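Local coordinates for protein L-methionine gamma-lyase (Fusobacterium nucleatum subsp. nucleatum, PDB 6LXU) that belongs to the Cys/Met metabolism family of pyridoxal-phosphate-dependent enzymes and carries its cofactor covalently bound to the chain, at residues Thr68-Lys73 with Gly83-Ser88. Sequence-based numbering, arbitrary orientation.
Sequences TVLENK and GIAMSS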
loop_
_atom_site.group_PDB
_atom_site.type_symbol
_atom_site.label_atom_id
_atom_site.label_comp_id
_atom_site.label_asym_id
_atom_site.label_seq_id
_atom_site.Cartn_x
_atom_site.Cartn_y
_atom_site.Cartn_z
ATOM N N THR A 68 -13.366 -10.709 -1.801
ATOM C CA THR A 68 -14.121 -11.952 -1.604
ATOM C C THR A 68 -13.626 -12.753 -0.402
ATOM O O THR A 68 -14.428 -13.302 0.356
ATOM C CB THR A 68 -14.062 -12.820 -2.864
ATOM O OG1 THR A 68 -14.756 -12.120 -3.897
ATOM C CG2 THR A 68 -14.706 -14.192 -2.657
ATOM N N VAL A 69 -12.316 -12.820 -0.224
ATOM C CA VAL A 69 -11.757 -13.519 0.935
ATOM C C VAL A 69 -12.244 -12.903 2.230
ATOM O O VAL A 69 -12.668 -13.610 3.137
ATOM C CB VAL A 69 -10.232 -13.572 0.868
ATOM C CG1 VAL A 69 -9.632 -14.078 2.173
ATOM C CG2 VAL A 69 -9.813 -14.464 -0.282
ATOM N N LEU A 70 -12.210 -11.570 2.298
ATOM C CA LEU A 70 -12.705 -10.876 3.472
ATOM C C LEU A 70 -14.181 -11.170 3.730
ATOM O O LEU A 70 -14.600 -11.415 4.861
ATOM C CB LEU A 70 -12.473 -9.374 3.313
ATOM C CG LEU A 70 -13.065 -8.475 4.393
ATOM C CD1 LEU A 70 -12.524 -8.831 5.764
ATOM C CD2 LEU A 70 -12.773 -7.018 4.066
ATOM N N GLU A 71 -14.965 -11.094 2.662
ATOM C CA GLU A 71 -16.395 -11.364 2.747
ATOM C C GLU A 71 -16.679 -12.770 3.264
ATOM O O GLU A 71 -17.533 -12.972 4.135
ATOM C CB GLU A 71 -17.029 -11.155 1.382
ATOM C CG GLU A 71 -17.071 -9.676 1.007
ATOM C CD GLU A 71 -17.469 -9.382 -0.418
ATOM O OE1 GLU A 71 -17.425 -10.282 -1.280
ATOM O OE2 GLU A 71 -17.806 -8.200 -0.688
ATOM N N ASN A 72 -15.968 -13.742 2.714
ATOM C CA ASN A 72 -16.121 -15.132 3.161
ATOM C C ASN A 72 -15.723 -15.312 4.623
ATOM O O ASN A 72 -16.359 -16.079 5.355
ATOM C CB ASN A 72 -15.270 -16.069 2.296
ATOM C CG ASN A 72 -15.766 -16.198 0.884
ATOM O OD1 ASN A 72 -16.898 -15.900 0.586
ATOM N ND2 ASN A 72 -14.902 -16.689 0.008
ATOM N N LYS A 73 -14.679 -14.615 5.044
ATOM C CA LYS A 73 -14.198 -14.701 6.429
ATOM C C LYS A 73 -15.222 -14.174 7.404
ATOM O O LYS A 73 -15.513 -14.818 8.413
ATOM C CB LYS A 73 -12.890 -13.934 6.633
ATOM C CG LYS A 73 -11.669 -14.677 6.160
ATOM C CD LYS A 73 -10.382 -13.904 6.369
ATOM C CE LYS A 73 -9.219 -14.662 5.762
ATOM N NZ LYS A 73 -8.949 -15.939 6.471
ATOM N N GLY A 83 -21.142 -12.823 2.765
ATOM C CA GLY A 83 -20.634 -11.537 3.210
ATOM C C GLY A 83 -20.541 -10.533 2.085
ATOM O O GLY A 83 -20.370 -10.902 0.925
ATOM N N ILE A 84 -20.673 -9.251 2.442
ATOM C CA ILE A 84 -20.465 -8.147 1.511
ATOM C C ILE A 84 -19.627 -7.101 2.223
ATOM O O ILE A 84 -19.892 -6.782 3.382
ATOM C CB ILE A 84 -21.777 -7.474 1.082
ATOM C CG1 ILE A 84 -22.897 -8.482 0.840
ATOM C CG2 ILE A 84 -21.549 -6.638 -0.168
ATOM C CD1 ILE A 84 -24.207 -7.778 0.679
ATOM N N ALA A 85 -18.631 -6.558 1.519
ATOM C CA ALA A 85 -17.768 -5.517 2.065
ATOM C C ALA A 85 -18.040 -4.174 1.409
ATOM O O ALA A 85 -18.330 -4.093 0.212
ATOM C CB ALA A 85 -16.317 -5.883 1.887
ATOM N N MET A 86 -17.896 -3.126 2.217
ATOM C CA MET A 86 -18.071 -1.742 1.790
ATOM C C MET A 86 -16.964 -0.896 2.398
ATOM O O MET A 86 -16.267 -1.306 3.317
ATOM C CB MET A 86 -19.434 -1.189 2.221
ATOM C CG MET A 86 -20.633 -1.891 1.609
ATOM S SD MET A 86 -21.049 -3.465 2.378
ATOM C CE MET A 86 -22.619 -3.748 1.565
ATOM N N SER A 87 -16.859 0.335 1.905
ATOM C CA SER A 87 -15.789 1.248 2.308
ATOM C C SER A 87 -16.061 2.041 3.588
ATOM O O SER A 87 -15.258 2.904 3.941
ATOM C CB SER A 87 -15.422 2.167 1.163
ATOM O OG SER A 87 -16.538 2.944 0.810
ATOM N N SER A 88 -17.146 1.731 4.302
ATOM C CA SER A 88 -17.317 2.173 5.693
ATOM C C SER A 88 -18.464 1.384 6.297
ATOM O O SER A 88 -19.287 0.810 5.578
ATOM C CB SER A 88 -17.637 3.670 5.802
ATOM O OG SER A 88 -18.932 3.954 5.297
HETATM O O HOH W 1 -18.559 -5.947 -1.983
HETATM O O HOH W 2 -19.482 -14.328 0.940
#
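Glu-71 reaches from the helix to the strand backbone, and its OE2 accepts a hydrogen bond from Ala-85 N, 2.9 Å away. The N-H...O angle is 151°; the donor approaches on the anti side of OE2, 17° out of the carboxylate plane. With CG beside the backbone N and the chain extended, the side chain runs obliquely past the Gly-83 carbonyl to Ala-85 N, its CB resting 3.4 Å from Gly-83 O and CG and CD close by. A water gives one hydrogen to Glu-71 OE2 (2.7 Å) and the other to Ala-85 O, so the carboxylate serves both backbone polar groups of that residue. OE1 turns to a salt bridge with Arg-236. Strand 82-86 is outermost, within this chain, in the seven-stranded mixed sheet of the cofactor-binding domain; the axes of helix 68-73 and strand 83-86 come within 6.5 Å, their N-to-C directions 126° apart. Glu-71 CA and Gly-83 CA, 4.3 Å apart, are the segments' nearest CA pair, and the latter makes a C-H...O contact with Glu-71 O (3.5 Å); a second water joins Gly-83 N to Asn-72 OD1. Ala-85 CB meets Leu-70 CD2 at 4.3 Å, and both side chains touch Leu-224 of the adjoining strand.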